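Local coordinates for glutathione S-transferase-like protein (PDB 4GLT) that binds glutathione and probably acts as a transferase of the glutathione S-transferase type, at residues G133-P136 with E137-D141. Numbering follows the deposited sequence.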
ATOM      1  N   GLY A 133       5.532 -20.721   1.391  1.00 77.48           N
ATOM      2  CA  GLY A 133       5.519 -22.127   1.035  1.00 63.31           C
ATOM      3  C   GLY A 133       6.459 -22.440  -0.109  1.00 73.45           C
ATOM      4  O   GLY A 133       6.780 -23.602  -0.360  1.00 77.62           O
ATOM      5  N   ARG A 134       6.904 -21.401  -0.806  1.00 72.62           N
ATOM      6  CA  ARG A 134       7.757 -21.580  -1.970  1.00 62.39           C
ATOM      7  C   ARG A 134       9.232 -21.484  -1.626  1.00 76.52           C
ATOM      8  O   ARG A 134      10.085 -21.605  -2.508  1.00 64.83           O
ATOM      9  CB  ARG A 134       7.450 -20.539  -3.036  1.00 60.61           C
ATOM     10  CG  ARG A 134       6.141 -20.731  -3.766  1.00 72.54           C
ATOM     11  CD  ARG A 134       6.273 -20.142  -5.156  1.00 86.05           C
ATOM     12  NE  ARG A 134       5.037 -20.211  -5.924  1.00 71.03           N
ATOM     13  CZ  ARG A 134       4.471 -19.160  -6.502  1.00 91.12           C
ATOM     14  NH1 ARG A 134       5.037 -17.962  -6.398  1.00 86.08           N
ATOM     15  NH2 ARG A 134       3.347 -19.312  -7.190  1.00 72.86           N
ATOM     16  N   ARG A 135       9.536 -21.254  -0.356  1.00 73.03           N
ATOM     17  CA  ARG A 135      10.925 -21.132   0.065  1.00 72.25           C
ATOM     18  C   ARG A 135      11.626 -22.483  -0.073  1.00 81.39           C
ATOM     19  O   ARG A 135      10.965 -23.520  -0.101  1.00 93.18           O
ATOM     20  CB  ARG A 135      10.983 -20.579   1.491  1.00 67.53           C
ATOM     21  CG  ARG A 135      10.310 -19.208   1.612  1.00 63.66           C
ATOM     22  CD  ARG A 135      10.315 -18.676   3.037  1.00 57.07           C
ATOM     23  NE  ARG A 135      11.612 -18.866   3.666  1.00 66.50           N
ATOM     24  CZ  ARG A 135      12.582 -17.956   3.690  1.00 71.74           C
ATOM     25  NH1 ARG A 135      12.405 -16.766   3.132  1.00 63.90           N
ATOM     26  NH2 ARG A 135      13.735 -18.236   4.280  1.00 68.35           N
ATOM     27  N   PRO A 136      12.966 -22.480  -0.196  1.00 91.16           N
ATOM     28  CA  PRO A 136      13.676 -23.756  -0.284  1.00 88.80           C
ATOM     29  C   PRO A 136      13.249 -24.707   0.833  1.00 96.22           C
ATOM     30  O   PRO A 136      12.854 -24.260   1.916  1.00 81.00           O
ATOM     31  CB  PRO A 136      15.142 -23.354  -0.131  1.00 87.38           C
ATOM     32  CG  PRO A 136      15.192 -21.962  -0.667  1.00 93.80           C
ATOM     33  CD  PRO A 136      13.880 -21.328  -0.298  1.00 83.16           C
ATOM     34  N   GLU A 137      13.334 -26.008   0.567  1.00101.00           N
ATOM     35  CA  GLU A 137      12.732 -27.010   1.445  1.00100.76           C
ATOM     36  C   GLU A 137      13.181 -26.914   2.905  1.00102.39           C
ATOM     37  O   GLU A 137      12.373 -27.099   3.817  1.00110.28           O
ATOM     38  CB  GLU A 137      12.931 -28.421   0.879  1.00105.84           C
ATOM     39  CG  GLU A 137      12.157 -28.667  -0.411  1.00108.93           C
ATOM     40  CD  GLU A 137      12.216 -30.112  -0.880  1.00114.22           C
ATOM     41  OE1 GLU A 137      12.701 -30.972  -0.117  1.00126.32           O
ATOM     42  OE2 GLU A 137      11.773 -30.391  -2.014  1.00112.31           O
ATOM     43  N   GLY A 138      14.456 -26.611   3.122  1.00 89.15           N
ATOM     44  CA  GLY A 138      14.984 -26.425   4.472  1.00 92.81           C
ATOM     45  C   GLY A 138      14.418 -25.186   5.178  1.00104.19           C
ATOM     46  O   GLY A 138      13.879 -25.283   6.284  1.00103.03           O
ATOM     47  N   MET A 139      14.537 -24.026   4.537  1.00 97.99           N
ATOM     48  CA  MET A 139      14.204 -22.755   5.183  1.00 96.21           C
ATOM     49  C   MET A 139      12.753 -22.308   4.999  1.00 84.77           C
ATOM     50  O   MET A 139      12.484 -21.315   4.330  1.00 85.27           O
ATOM     51  CB  MET A 139      15.179 -21.654   4.740  1.00 94.83           C
ATOM     52  CG  MET A 139      15.488 -21.636   3.251  1.00 95.54           C
ATOM     53  SD  MET A 139      17.263 -21.511   2.920  1.00 99.19           S
ATOM     54  CE  MET A 139      17.248 -21.219   1.151  1.00 91.83           C
ATOM     55  N   GLN A 140      11.829 -23.025   5.629  1.00 90.45           N
ATOM     56  CA  GLN A 140      10.407 -22.725   5.513  1.00 74.12           C
ATOM     57  C   GLN A 140       9.711 -22.826   6.870  1.00 83.23           C
ATOM     58  O   GLN A 140       9.841 -23.831   7.568  1.00101.53           O
ATOM     59  CB  GLN A 140       9.772 -23.685   4.517  1.00 78.67           C
ATOM     60  CG  GLN A 140       8.316 -23.406   4.205  1.00 75.97           C
ATOM     61  CD  GLN A 140       7.804 -24.324   3.117  1.00 97.21           C
ATOM     62  OE1 GLN A 140       6.600 -24.564   3.001  1.00100.85           O
ATOM     63  NE2 GLN A 140       8.726 -24.855   2.315  1.00 84.27           N
ATOM     64  N   ASP A 141       8.954 -21.792   7.234  1.00 85.84           N
ATOM     65  CA  ASP A 141       8.476 -21.648   8.608  1.00 89.67           C
ATOM     66  C   ASP A 141       6.954 -21.682   8.775  1.00 72.41           C
ATOM     67  O   ASP A 141       6.264 -20.716   8.475  1.00 65.45           O
ATOM     68  CB  ASP A 141       9.043 -20.365   9.222  1.00 97.45           C
ATOM     69  CG  ASP A 141       8.475 -20.073  10.599  1.00 88.93           C
ATOM     70  OD1 ASP A 141       7.423 -20.654  10.956  1.00 80.52           O
ATOM     71  OD2 ASP A 141       9.088 -19.255  11.320  1.00 80.67           O
TER
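Arg-135 reaches across the loop with its guanidinium group and hydrogen-bonds the backbone carbonyl of Met-139. NE donates to O of Met-139 over 2.7 Å, with an N-H...O angle of 157°, and the oxygen lies close to the guanidinium plane; NH2 adds a weak second bond to the same oxygen. A bend at chi3 (44°) brings NE to that carbonyl. Arginine suits the place because its remaining N-H groups can serve other partners: NH2 also forms a salt bridge with Glu-132 of the second subunit. With an alanine here, the Met-139 carbonyl would probably lose both side-chain donors, and that glutamate its salt bridge across the interface.

The turn links helix 106-133 to helix 142-162 in the C-terminal, all-helical domain of the glutathione S-transferase fold, at the surface and beside the second subunit. Met-139 is the centre of an inverse gamma turn, closed by a weak bond from Gln-140 N to Gly-138 O, and Asp-141 is the N-cap of the next helix, its OD1 accepting from N of Ala-143 and Val-144.

Apolar contact comes from Met-139, whose CG packs on the rigid ring of Pro-136, 3.8 Å from Pro-136 CB; the placing of its methyl end is doubtful. Gln-140, extended with CG anti to its N (chi1 -175°), is long enough to span the loop and lay its amide beside the Gly-133 backbone, OE1 in van der Waals contact 3.3 Å from Gly-133 CA.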